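Local coordinates for 361aa long hypothetical D-aminopeptidase (Pyrococcus horikoshii, PDB 2DRH), which is of unproven function but belongs to peptidase family S58 and probably acts as an aminopeptidase, at residues G16-I21 / D162-E167; K66-A71 / N288-Y293; D138-D143 / G175-E180; A218-G223 / R351-Y356. All blocks are in the same frame, centred on the assembly; numbering follows the deposited sequence.

Contact 1 (G16-I21 / D162-E167)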
loop_
_atom_site.group_PDB
_atom_site.type_symbol
_atom_site.label_atom_id
_atom_site.label_comp_id
_atom_site.label_asym_id
_atom_site.label_seq_id
_atom_site.Cartn_x
_atom_site.Cartn_y
_atom_site.Cartn_z
ATOM N N GLY A 16 27.804 18.192 2.141
ATOM C CA GLY A 16 28.501 17.998 3.398
ATOM C C GLY A 16 29.998 18.037 3.150
ATOM O O GLY A 16 30.427 18.131 2.003
ATOM N N LYS A 17 30.790 17.950 4.216
ATOM C CA LYS A 17 32.248 17.994 4.107
ATOM C C LYS A 17 32.831 17.018 3.086
ATOM O O LYS A 17 33.652 17.400 2.252
ATOM C CB LYS A 17 32.883 17.731 5.479
ATOM C CG LYS A 17 32.522 18.770 6.530
ATOM C CD LYS A 17 33.128 18.443 7.891
ATOM C CE LYS A 17 34.650 18.409 7.845
ATOM N NZ LYS A 17 35.240 18.134 9.192
ATOM N N ARG A 18 32.415 15.758 3.156
ATOM C CA ARG A 18 32.917 14.740 2.238
ATOM C C ARG A 18 32.018 14.593 1.005
ATOM O O ARG A 18 32.419 14.014 -0.004
ATOM C CB ARG A 18 33.007 13.394 2.966
ATOM C CG ARG A 18 33.533 13.495 4.399
ATOM C CD ARG A 18 33.450 12.158 5.134
ATOM N NE ARG A 18 34.541 11.255 4.781
ATOM C CZ ARG A 18 35.620 11.053 5.533
ATOM N NH1 ARG A 18 35.759 11.684 6.689
ATOM N NH2 ARG A 18 36.563 10.217 5.127
ATOM N N ASN A 19 30.811 15.140 1.089
ATOM C CA ASN A 19 29.830 15.037 0.012
ATOM C C ASN A 19 29.595 13.552 -0.269
ATOM O O ASN A 19 29.651 13.091 -1.411
ATOM C CB ASN A 19 30.302 15.762 -1.254
ATOM C CG ASN A 19 29.191 15.887 -2.297
ATOM O OD1 ASN A 19 28.011 16.001 -1.950
ATOM N ND2 ASN A 19 29.565 15.880 -3.574
ATOM N N LYS A 20 29.349 12.814 0.811
ATOM C CA LYS A 20 29.085 11.382 0.761
ATOM C C LYS A 20 28.073 11.069 1.854
ATOM O O LYS A 20 27.917 11.840 2.807
ATOM C CB LYS A 20 30.362 10.580 1.014
ATOM C CG LYS A 20 31.398 10.621 -0.101
ATOM C CD LYS A 20 32.667 9.907 0.356
ATOM C CE LYS A 20 33.739 9.865 -0.726
ATOM N NZ LYS A 20 33.465 8.822 -1.764
ATOM N N ILE A 21 27.393 9.936 1.722
ATOM C CA ILE A 21 26.395 9.536 2.706
ATOM C C ILE A 21 26.968 9.477 4.130
ATOM O O ILE A 21 26.241 9.660 5.105
ATOM C CB ILE A 21 25.780 8.167 2.343
ATOM C CG1 ILE A 21 24.579 7.885 3.241
ATOM C CG2 ILE A 21 26.834 7.067 2.468
ATOM C CD1 ILE A 21 23.806 6.628 2.863
ATOM N N ASP A 162 33.613 2.137 6.475
ATOM C CA ASP A 162 34.140 3.305 7.169
ATOM C C ASP A 162 33.676 4.598 6.508
ATOM O O ASP A 162 32.891 4.576 5.554
ATOM C CB ASP A 162 35.674 3.255 7.249
ATOM C CG ASP A 162 36.347 3.625 5.947
ATOM O OD1 ASP A 162 36.192 2.877 4.957
ATOM O OD2 ASP A 162 37.032 4.674 5.920
ATOM N N GLU A 163 34.157 5.720 7.035
ATOM C CA GLU A 163 33.808 7.053 6.548
ATOM C C GLU A 163 34.156 7.273 5.080
ATOM O O GLU A 163 33.314 7.676 4.277
ATOM C CB GLU A 163 34.525 8.114 7.391
ATOM C CG GLU A 163 34.184 8.111 8.886
ATOM C CD GLU A 163 34.391 6.762 9.561
ATOM O OE1 GLU A 163 35.454 6.134 9.356
ATOM O OE2 GLU A 163 33.486 6.333 10.310
ATOM N N ASP A 164 35.414 7.030 4.740
ATOM C CA ASP A 164 35.887 7.203 3.377
ATOM C C ASP A 164 35.568 5.913 2.618
ATOM O O ASP A 164 35.701 4.814 3.160
ATOM C CB ASP A 164 37.398 7.461 3.395
ATOM C CG ASP A 164 37.950 7.883 2.039
ATOM O OD1 ASP A 164 37.602 8.986 1.556
ATOM O OD2 ASP A 164 38.742 7.107 1.458
ATOM N N PHE A 165 35.118 6.045 1.378
ATOM C CA PHE A 165 34.812 4.869 0.577
ATOM C C PHE A 165 34.855 5.228 -0.895
ATOM O O PHE A 165 34.444 6.313 -1.292
ATOM C CB PHE A 165 33.447 4.283 0.967
ATOM C CG PHE A 165 32.276 5.164 0.631
ATOM C CD1 PHE A 165 31.664 5.086 -0.619
ATOM C CD2 PHE A 165 31.779 6.064 1.565
ATOM C CE1 PHE A 165 30.574 5.892 -0.935
ATOM C CE2 PHE A 165 30.687 6.880 1.264
ATOM C CZ PHE A 165 30.082 6.794 0.010
ATOM N N GLU A 166 35.389 4.320 -1.700
ATOM C CA GLU A 166 35.501 4.545 -3.131
ATOM C C GLU A 166 34.147 4.497 -3.828
ATOM O O GLU A 166 33.208 3.852 -3.352
ATOM C CB GLU A 166 36.430 3.504 -3.755
ATOM C CG GLU A 166 37.850 3.557 -3.230
ATOM C CD GLU A 166 38.772 2.609 -3.973
ATOM O OE1 GLU A 166 38.503 1.388 -3.967
ATOM O OE2 GLU A 166 39.765 3.087 -4.566
ATOM N N GLU A 167 34.061 5.192 -4.957
ATOM C CA GLU A 167 32.839 5.238 -5.744
ATOM C C GLU A 167 33.149 4.760 -7.157
ATOM O O GLU A 167 34.313 4.662 -7.538
ATOM C CB GLU A 167 32.271 6.662 -5.749
ATOM C CG GLU A 167 31.755 7.091 -4.371
ATOM C CD GLU A 167 31.179 8.491 -4.349
ATOM O OE1 GLU A 167 30.430 8.851 -5.283
ATOM O OE2 GLU A 167 31.459 9.231 -3.382
#
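Lys20 reaches across to the loop 162-167 and is gripped there by two acceptors. Its NZ makes a salt bridge to Glu167 OE2 at 2.6 Å. The carboxylate oxygen is met on its anti lone pair, the one facing away from OE1. The same ammonium donates to Phe165 O at 2.7 Å, nearly in line with the carbonyl bond (C=O...N angle 171°). A third partner is the Phe165 ring. Lys20 NZ stands over the middle of one face, 4.2 Å from the ring centroid, in a cation-pi contact. The lysine chain is extended as far as CE and turns only at its last torsion (chi4 -78°), which brings NZ back to the carbonyl and the carboxylate. On the way, Lys20 CD lies off-centre over the same ring as a CH-pi contact, and Ile21 CG2 packs obliquely on Phe165 CE2 at 4.0 Å. A methionine in place of Lys20 would probably leave Glu167 without this counter-charge and Phe165 O without this donor.

Farther out, Glu163 CB sits over one face of the Arg18 guanidinium, 3.6 Å from CZ. The salt bridge from Arg18 NH2 to Asp164 OD1 is long, at 3.9 Å. Glu167 OE2 also pairs with Lys2. Two lysines on one oxygen would be expected to favour the charged carboxylate. The contact joins two irregular loops through a charged centre set against an aromatic ring.

Contact 2 (K66-A71 / N288-Y293)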
loop_
_atom_site.group_PDB
_atom_site.type_symbol
_atom_site.label_atom_id
_atom_site.label_comp_id
_atom_site.label_asym_id
_atom_site.label_seq_id
_atom_site.Cartn_x
_atom_site.Cartn_y
_atom_site.Cartn_z
ATOM N N LYS A 66 18.333 -0.523 17.004
ATOM C CA LYS A 66 17.737 -0.298 15.689
ATOM C C LYS A 66 17.543 1.181 15.346
ATOM O O LYS A 66 17.541 2.050 16.228
ATOM C CB LYS A 66 16.382 -1.009 15.639
ATOM C CG LYS A 66 16.435 -2.506 15.912
ATOM C CD LYS A 66 15.153 -2.964 16.592
ATOM C CE LYS A 66 14.821 -4.419 16.316
ATOM N NZ LYS A 66 15.925 -5.372 16.622
ATOM N N VAL A 67 17.395 1.472 14.058
ATOM C CA VAL A 67 17.151 2.844 13.633
ATOM C C VAL A 67 15.791 2.851 12.949
ATOM O O VAL A 67 15.397 1.853 12.343
ATOM C CB VAL A 67 18.225 3.363 12.631
ATOM C CG1 VAL A 67 19.604 3.380 13.298
ATOM C CG2 VAL A 67 18.249 2.501 11.378
ATOM N N LEU A 68 15.060 3.956 13.073
ATOM C CA LEU A 68 13.758 4.061 12.428
ATOM C C LEU A 68 14.012 4.170 10.930
ATOM O O LEU A 68 14.980 4.803 10.508
ATOM C CB LEU A 68 13.005 5.285 12.948
ATOM C CG LEU A 68 12.646 5.214 14.441
ATOM C CD1 LEU A 68 11.892 6.463 14.862
ATOM C CD2 LEU A 68 11.794 3.979 14.700
ATOM N N ALA A 69 13.161 3.552 10.118
ATOM C CA ALA A 69 13.388 3.585 8.675
ATOM C C ALA A 69 12.125 3.504 7.832
ATOM O O ALA A 69 11.061 3.139 8.324
ATOM C CB ALA A 69 14.329 2.458 8.291
ATOM N N GLY A 70 12.273 3.849 6.551
ATOM C CA GLY A 70 11.168 3.819 5.613
ATOM C C GLY A 70 11.664 3.373 4.249
ATOM O O GLY A 70 12.871 3.261 4.032
ATOM N N ALA A 71 10.744 3.117 3.320
ATOM C CA ALA A 71 11.142 2.683 1.986
ATOM C C ALA A 71 10.020 2.831 0.968
ATOM O O ALA A 71 8.843 2.834 1.323
ATOM C CB ALA A 71 11.613 1.249 2.030
ATOM N N ASN A 288 16.936 8.545 16.143
ATOM C CA ASN A 288 16.253 7.752 17.164
ATOM C C ASN A 288 16.647 6.285 17.153
ATOM O O ASN A 288 16.267 5.537 16.244
ATOM C CB ASN A 288 14.732 7.844 16.996
ATOM C CG ASN A 288 14.171 9.191 17.420
ATOM O OD1 ASN A 288 14.070 9.492 18.612
ATOM N ND2 ASN A 288 13.803 10.010 16.440
ATOM N N ARG A 289 17.401 5.864 18.163
ATOM C CA ARG A 289 17.801 4.467 18.249
ATOM C C ARG A 289 16.758 3.704 19.052
ATOM O O ARG A 289 16.326 4.153 20.115
ATOM C CB ARG A 289 19.181 4.326 18.900
ATOM C CG ARG A 289 20.331 4.756 17.998
ATOM C CD ARG A 289 21.680 4.334 18.574
ATOM N NE ARG A 289 22.800 4.857 17.796
ATOM C CZ ARG A 289 24.077 4.568 18.031
ATOM N NH1 ARG A 289 24.406 3.754 19.025
ATOM N NH2 ARG A 289 25.028 5.100 17.275
ATOM N N ILE A 290 16.349 2.555 18.525
ATOM C CA ILE A 290 15.342 1.721 19.168
ATOM C C ILE A 290 16.002 0.493 19.783
ATOM O O ILE A 290 16.588 -0.322 19.075
ATOM C CB ILE A 290 14.285 1.253 18.136
ATOM C CG1 ILE A 290 13.926 2.405 17.192
ATOM C CG2 ILE A 290 13.053 0.737 18.848
ATOM C CD1 ILE A 290 13.390 3.644 17.884
ATOM N N LYS A 291 15.903 0.356 21.103
ATOM C CA LYS A 291 16.499 -0.785 21.792
ATOM C C LYS A 291 15.625 -2.026 21.642
ATOM O O LYS A 291 14.451 -2.017 21.996
ATOM C CB LYS A 291 16.701 -0.477 23.281
ATOM C CG LYS A 291 17.661 0.673 23.564
ATOM C CD LYS A 291 17.989 0.757 25.052
ATOM C CE LYS A 291 18.951 1.902 25.342
ATOM N NZ LYS A 291 19.347 1.936 26.774
ATOM N N HIS A 292 16.225 -3.092 21.124
ATOM C CA HIS A 292 15.548 -4.366 20.895
ATOM C C HIS A 292 14.671 -4.830 22.058
ATOM O O HIS A 292 13.547 -5.296 21.858
ATOM C CB HIS A 292 16.590 -5.450 20.601
ATOM C CG HIS A 292 16.004 -6.765 20.190
ATOM N ND1 HIS A 292 15.421 -6.967 18.957
ATOM C CD2 HIS A 292 15.903 -7.944 20.852
ATOM C CE1 HIS A 292 14.987 -8.213 18.877
ATOM N NE2 HIS A 292 15.267 -8.828 20.013
ATOM N N TYR A 293 15.187 -4.699 23.274
ATOM C CA TYR A 293 14.460 -5.155 24.449
ATOM C C TYR A 293 13.642 -4.106 25.196
ATOM O O TYR A 293 13.166 -4.369 26.285
ATOM C CB TYR A 293 15.440 -5.825 25.410
ATOM C CG TYR A 293 15.987 -7.149 24.916
ATOM C CD1 TYR A 293 15.196 -8.304 24.929
ATOM C CD2 TYR A 293 17.303 -7.255 24.457
ATOM C CE1 TYR A 293 15.702 -9.529 24.502
ATOM C CE2 TYR A 293 17.820 -8.480 24.029
ATOM C CZ TYR A 293 17.016 -9.612 24.057
ATOM O OH TYR A 293 17.529 -10.824 23.656
HETATM O O HOH W 1 15.908 6.652 14.019
#
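Lys66 and Ile290 form an antiparallel, hydrogen-bonded beta pair. It ties the short strand 288-291 to strand 65-73 in the large mixed sheet of the chain. Lys66 N donates to Ile290 O at 2.7 Å, and Ile290 N returns a bond to Lys66 O at 2.6 Å. The second bond is the straighter of the two, 168° at the hydrogen. The strands diverge quickly, with 123° between their directions, so the tight pairing is short.

Lys66 has the largest buried area. Its CB packs against Ile290 CB, and its chain runs past Ile290 O. Bends at chi2 and chi4 carry the amine on to the His292 ring. Lys66 NZ donates to His292 ND1 at 2.9 Å, tilted 17° from the ring plane. The amine is also held by Tyr63 O and by a salt bridge to Glu93. A leucine in place of Lys66 would probably leave His292 ND1 without this donor and Glu93 without this counter-charge.

Ile290 sends its CD1 to Leu68 CD2, 3.6 Å away, where the two side chains cross at about a right angle. The other Leu68 methyl, CD1, meets Asn288 CB. The Asn288 amide turns elsewhere, to Lys301 O.

Where the strands part, a water takes over from direct pairing. It accepts from Leu68 N and from Asn288 N, each 3.0 Å from the water oxygen.

Contact 3 (D138-D143 / G175-E180); sequences DSYLND and GMSAFE
Asp138 and Met176 make the tight end of this contact. The methionine CB points away from the loop 138-143, but bends at chi2 and chi3 swing its tip back. Met176 CE ends 3.3 Å from Asp138 CB, with SD alongside. Gly175 completes the close part. Its carbonyl O lies 3.4 Å from Asp138 CB and also faces the Leu141 side chain, whose CD1 is 3.7 Å away. A side chain on Gly175 would point into the loop, close to the CB atoms of Asp138, Leu141 and Asn142.

No direct hydrogen bond joins the two segments. A water bridges them, donating to Asp138 OD2 at 2.8 Å and accepting from Gly175 N at 2.9 Å. The Asp138 carboxylate has further partners. Asn142 ND2 reaches Asp138 OD1 from above the carboxylate plane at 3.1 Å, and Thr50 bonds OD2.

The other end is looser. Ser177 OG approaches the Tyr140 ring obliquely, 4.0 Å from Tyr140 CD2, and its polar partner is Arg341. Both residues are partly exposed. Ser139, whose CB points away from the contact, packs on Gly123 of the second subunit.

Asp138 O accepts from both Leu141 N and Asn142 N, which folds the loop into a compact turn. This turn follows strand 132-136, an outermost strand of the four-stranded mixed sheet, and packs against the entry to the small hairpin 177-182.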
loop_
_atom_site.group_PDB
_atom_site.type_symbol
_atom_site.label_atom_id
_atom_site.label_comp_id
_atom_site.label_asym_id
_atom_site.label_seq_id
_atom_site.Cartn_x
_atom_site.Cartn_y
_atom_site.Cartn_z
ATOM N N ASP A 138 23.781 -7.359 -12.898
ATOM C CA ASP A 138 25.001 -7.001 -13.625
ATOM C C ASP A 138 25.327 -7.976 -14.761
ATOM O O ASP A 138 26.452 -8.010 -15.257
ATOM C CB ASP A 138 26.200 -6.910 -12.665
ATOM C CG ASP A 138 26.284 -8.094 -11.709
ATOM O OD1 ASP A 138 25.679 -9.144 -12.004
ATOM O OD2 ASP A 138 26.967 -7.972 -10.664
ATOM N N SER A 139 24.331 -8.743 -15.194
ATOM C CA SER A 139 24.536 -9.735 -16.249
ATOM C C SER A 139 25.233 -9.261 -17.522
ATOM O O SER A 139 25.957 -10.032 -18.151
ATOM C CB SER A 139 23.204 -10.382 -16.624
ATOM O OG SER A 139 22.350 -9.430 -17.214
ATOM N N TYR A 140 25.029 -8.008 -17.917
ATOM C CA TYR A 140 25.668 -7.525 -19.141
ATOM C C TYR A 140 27.184 -7.688 -19.101
ATOM O O TYR A 140 27.805 -8.030 -20.107
ATOM C CB TYR A 140 25.322 -6.058 -19.404
ATOM C CG TYR A 140 25.737 -5.597 -20.784
ATOM C CD1 TYR A 140 25.077 -6.063 -21.927
ATOM C CD2 TYR A 140 26.813 -4.728 -20.955
ATOM C CE1 TYR A 140 25.482 -5.673 -23.206
ATOM C CE2 TYR A 140 27.227 -4.331 -22.225
ATOM C CZ TYR A 140 26.556 -4.808 -23.348
ATOM O OH TYR A 140 26.965 -4.406 -24.600
ATOM N N LEU A 141 27.783 -7.450 -17.939
ATOM C CA LEU A 141 29.228 -7.578 -17.800
ATOM C C LEU A 141 29.635 -8.750 -16.908
ATOM O O LEU A 141 30.763 -9.231 -16.982
ATOM C CB LEU A 141 29.815 -6.282 -17.223
ATOM C CG LEU A 141 29.714 -5.006 -18.070
ATOM C CD1 LEU A 141 30.214 -3.810 -17.265
ATOM C CD2 LEU A 141 30.532 -5.168 -19.342
ATOM N N ASN A 142 28.716 -9.222 -16.078
ATOM C CA ASN A 142 29.051 -10.298 -15.152
ATOM C C ASN A 142 28.408 -11.655 -15.390
ATOM O O ASN A 142 27.287 -11.751 -15.885
ATOM C CB ASN A 142 28.737 -9.844 -13.720
ATOM C CG ASN A 142 29.022 -10.917 -12.687
ATOM O OD1 ASN A 142 30.125 -11.461 -12.629
ATOM N ND2 ASN A 142 28.028 -11.223 -11.860
ATOM N N ASP A 143 29.148 -12.704 -15.038
ATOM C CA ASP A 143 28.653 -14.067 -15.138
ATOM C C ASP A 143 27.775 -14.217 -13.903
ATOM O O ASP A 143 28.175 -14.814 -12.901
ATOM C CB ASP A 143 29.805 -15.082 -15.087
ATOM C CG ASP A 143 29.318 -16.505 -14.835
ATOM O OD1 ASP A 143 28.321 -16.912 -15.472
ATOM O OD2 ASP A 143 29.928 -17.219 -14.005
ATOM N N GLY A 175 30.147 -4.439 -11.723
ATOM C CA GLY A 175 29.766 -4.711 -13.103
ATOM C C GLY A 175 28.465 -4.115 -13.617
ATOM O O GLY A 175 27.878 -4.651 -14.560
ATOM N N MET A 176 28.021 -3.008 -13.023
ATOM C CA MET A 176 26.772 -2.352 -13.421
ATOM C C MET A 176 26.876 -1.415 -14.632
ATOM O O MET A 176 27.956 -0.924 -14.974
ATOM C CB MET A 176 26.196 -1.570 -12.237
ATOM C CG MET A 176 25.863 -2.424 -11.014
ATOM S SD MET A 176 24.616 -3.712 -11.314
ATOM C CE MET A 176 25.179 -5.001 -10.209
ATOM N N SER A 177 25.733 -1.173 -15.269
ATOM C CA SER A 177 25.638 -0.309 -16.441
ATOM C C SER A 177 24.571 0.757 -16.214
ATOM O O SER A 177 23.503 0.462 -15.691
ATOM C CB SER A 177 25.244 -1.128 -17.678
ATOM O OG SER A 177 26.158 -2.174 -17.914
ATOM N N ALA A 178 24.858 1.990 -16.622
ATOM C CA ALA A 178 23.907 3.090 -16.478
ATOM C C ALA A 178 23.962 3.976 -17.721
ATOM O O ALA A 178 25.023 4.507 -18.063
ATOM C CB ALA A 178 24.233 3.911 -15.236
ATOM N N PHE A 179 22.825 4.122 -18.398
ATOM C CA PHE A 179 22.752 4.944 -19.604
ATOM C C PHE A 179 23.736 4.441 -20.653
ATOM O O PHE A 179 24.229 5.206 -21.479
ATOM C CB PHE A 179 23.063 6.405 -19.262
ATOM C CG PHE A 179 22.080 7.020 -18.314
ATOM C CD1 PHE A 179 20.789 7.337 -18.737
ATOM C CD2 PHE A 179 22.428 7.249 -16.985
ATOM C CE1 PHE A 179 19.859 7.873 -17.849
ATOM C CE2 PHE A 179 21.504 7.783 -16.090
ATOM C CZ PHE A 179 20.219 8.095 -16.522
ATOM N N GLU A 180 24.016 3.145 -20.603
ATOM C CA GLU A 180 24.936 2.504 -21.531
ATOM C C GLU A 180 26.366 3.015 -21.433
ATOM O O GLU A 180 27.138 2.975 -22.389
ATOM C CB GLU A 180 24.391 2.584 -22.961
ATOM C CG GLU A 180 23.080 1.830 -23.071
ATOM C CD GLU A 180 22.470 1.857 -24.456
ATOM O OE1 GLU A 180 23.009 1.190 -25.367
ATOM O OE2 GLU A 180 21.447 2.549 -24.624
HETATM O O HOH W 2 28.387 -5.742 -9.783
#

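Contact 4 (A218-G223 / R351-Y356)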
loop_
_atom_site.group_PDB
_atom_site.type_symbol
_atom_site.label_atom_id
_atom_site.label_comp_id
_atom_site.label_asym_id
_atom_site.label_seq_id
_atom_site.Cartn_x
_atom_site.Cartn_y
_atom_site.Cartn_z
ATOM N N ALA A 218 22.026 17.965 -14.956
ATOM C CA ALA A 218 21.764 19.348 -14.595
ATOM C C ALA A 218 20.922 19.995 -15.685
ATOM O O ALA A 218 21.153 21.141 -16.063
ATOM C CB ALA A 218 23.081 20.113 -14.409
ATOM N N GLY A 219 19.957 19.237 -16.199
ATOM C CA GLY A 219 19.065 19.744 -17.230
ATOM C C GLY A 219 19.527 19.599 -18.670
ATOM O O GLY A 219 18.726 19.733 -19.599
ATOM N N VAL A 220 20.810 19.321 -18.862
ATOM C CA VAL A 220 21.374 19.177 -20.202
ATOM C C VAL A 220 21.242 17.744 -20.722
ATOM O O VAL A 220 21.655 16.797 -20.054
ATOM C CB VAL A 220 22.869 19.578 -20.207
ATOM C CG1 VAL A 220 23.432 19.493 -21.621
ATOM C CG2 VAL A 220 23.029 20.993 -19.646
ATOM N N PRO A 221 20.659 17.569 -21.922
ATOM C CA PRO A 221 20.489 16.232 -22.504
ATOM C C PRO A 221 21.815 15.612 -22.948
ATOM O O PRO A 221 22.030 15.330 -24.132
ATOM C CB PRO A 221 19.529 16.482 -23.667
ATOM C CG PRO A 221 19.861 17.876 -24.086
ATOM C CD PRO A 221 20.020 18.594 -22.765
ATOM N N VAL A 222 22.694 15.400 -21.972
ATOM C CA VAL A 222 24.010 14.828 -22.202
ATOM C C VAL A 222 23.935 13.476 -22.910
ATOM O O VAL A 222 24.871 13.074 -23.592
ATOM C CB VAL A 222 24.767 14.658 -20.868
ATOM C CG1 VAL A 222 26.115 14.017 -21.114
ATOM C CG2 VAL A 222 24.928 16.019 -20.180
ATOM N N GLY A 223 22.819 12.779 -22.746
ATOM C CA GLY A 223 22.659 11.484 -23.386
ATOM C C GLY A 223 22.625 11.582 -24.899
ATOM O O GLY A 223 23.302 10.816 -25.591
ATOM N N ARG A 351 32.595 20.079 -22.173
ATOM C CA ARG A 351 32.317 20.757 -23.433
ATOM C C ARG A 351 30.808 20.924 -23.645
ATOM O O ARG A 351 30.340 22.008 -23.995
ATOM C CB ARG A 351 32.912 19.956 -24.593
ATOM C CG ARG A 351 32.535 20.473 -25.964
ATOM C CD ARG A 351 33.083 19.566 -27.055
ATOM N NE ARG A 351 32.348 18.306 -27.159
ATOM C CZ ARG A 351 31.148 18.173 -27.718
ATOM N NH1 ARG A 351 30.523 19.221 -28.235
ATOM N NH2 ARG A 351 30.578 16.977 -27.775
ATOM N N ILE A 352 30.051 19.849 -23.438
ATOM C CA ILE A 352 28.603 19.912 -23.617
ATOM C C ILE A 352 27.954 20.880 -22.636
ATOM O O ILE A 352 27.109 21.686 -23.021
ATOM C CB ILE A 352 27.943 18.519 -23.464
ATOM C CG1 ILE A 352 28.150 17.694 -24.740
ATOM C CG2 ILE A 352 26.449 18.667 -23.214
ATOM C CD1 ILE A 352 29.275 16.705 -24.667
ATOM N N MET A 353 28.349 20.797 -21.370
ATOM C CA MET A 353 27.799 21.682 -20.355
ATOM C C MET A 353 28.050 23.133 -20.756
ATOM O O MET A 353 27.185 23.986 -20.585
ATOM C CB MET A 353 28.423 21.388 -18.985
ATOM C CG MET A 353 28.098 19.995 -18.419
ATOM S SD MET A 353 26.318 19.574 -18.327
ATOM C CE MET A 353 25.829 20.446 -16.818
ATOM N N ARG A 354 29.231 23.408 -21.302
ATOM C CA ARG A 354 29.565 24.760 -21.741
ATOM C C ARG A 354 28.703 25.210 -22.923
ATOM O O ARG A 354 28.271 26.359 -22.971
ATOM C CB ARG A 354 31.047 24.863 -22.115
ATOM C CG ARG A 354 31.965 25.199 -20.943
ATOM C CD ARG A 354 33.324 25.690 -21.432
ATOM N NE ARG A 354 34.114 24.622 -22.035
ATOM C CZ ARG A 354 34.987 23.873 -21.369
ATOM N NH1 ARG A 354 35.191 24.080 -20.073
ATOM N NH2 ARG A 354 35.652 22.912 -21.998
ATOM N N ARG A 355 28.456 24.310 -23.870
ATOM C CA ARG A 355 27.631 24.640 -25.029
ATOM C C ARG A 355 26.226 25.062 -24.593
ATOM O O ARG A 355 25.553 25.820 -25.290
ATOM C CB ARG A 355 27.529 23.443 -25.980
ATOM C CG ARG A 355 26.550 23.656 -27.136
ATOM C CD ARG A 355 26.294 22.372 -27.928
ATOM N NE ARG A 355 27.407 22.002 -28.802
ATOM C CZ ARG A 355 27.776 22.695 -29.877
ATOM N NH1 ARG A 355 27.119 23.798 -30.216
ATOM N NH2 ARG A 355 28.801 22.285 -30.617
ATOM N N TYR A 356 25.781 24.565 -23.445
ATOM C CA TYR A 356 24.458 24.912 -22.943
ATOM C C TYR A 356 24.525 25.951 -21.830
ATOM O O TYR A 356 23.610 26.065 -21.015
ATOM C CB TYR A 356 23.727 23.661 -22.458
ATOM C CG TYR A 356 23.263 22.759 -23.580
ATOM C CD1 TYR A 356 24.165 21.957 -24.282
ATOM C CD2 TYR A 356 21.920 22.714 -23.947
ATOM C CE1 TYR A 356 23.735 21.129 -25.322
ATOM C CE2 TYR A 356 21.480 21.897 -24.983
ATOM C CZ TYR A 356 22.388 21.106 -25.666
ATOM O OH TYR A 356 21.937 20.294 -26.681
#
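Val220 is the bump of this contact, and the end of helix 346-355 supplies the hollow. Ile352, Met353 and Tyr356 form its walls. Val220 CG1, set anti to the backbone N (chi1 -177°), presses on Ile352 CG2 at 3.5 Å. The same methyl rests over one face of the Tyr356 ring, 3.9 Å from the centroid and shifted toward the rim, as a CH-pi contact. The other Val220 methyl, CG2, fits between Met353 SD at 3.8 Å and Tyr356 CB.

Met353 folds back on itself, with chi2 -54° and chi3 -80°. This curl lays the sulfur along Val220 and brings Met353 CE to Ala218 CB, 3.7 Å away. Val222 adds a second, shallower bump. Its CG2 faces Ile352 CG2 and Met353 SD at slightly longer range. Pro221 also touches the tyrosine, with Pro221 CG 4.1 Å from Tyr356 OH. That hydroxyl is hydrogen-bonded to Glu225.

No hydrogen bond crosses between the segments. The bend that presents Val220 to the helix comes from within its own segment: Pro221 centres an inverse gamma turn, closed by Val222 N to Val220 O at 2.6 Å. Pro221 and Tyr356 also pack on Arg358 and Tyr356 of the third subunit. The pattern is apolar packing of a turn at the N-cap of helix 222-225 against the C-terminal end of helix 346-355, beside a subunit interface.

How the contacts relate
From the N terminus, segment 16-21 opens contact 1, which closes at 162-167. Segments 66-71 and 138-143 open before that, so contacts 2 and 3 both cross contact 1. Contact 3 closes at 175-180, wholly within the span of contact 2. Contact 4 begins at 218-223 and crosses contact 2, which closes at 288-293, before ending at 351-356. Contact 1 joins the loop before strand 28-36 to the loop after helix 151-160. Contact 2 adds strand 288-291 to strand 65-73. Contact 3 sets the loop after strand 132-136 on the hairpin 177-182. Contact 4 sets the turn before helix 222-225 on helix 346-355. Contacts 2 and 4 lie farthest apart, centres about 42 Å.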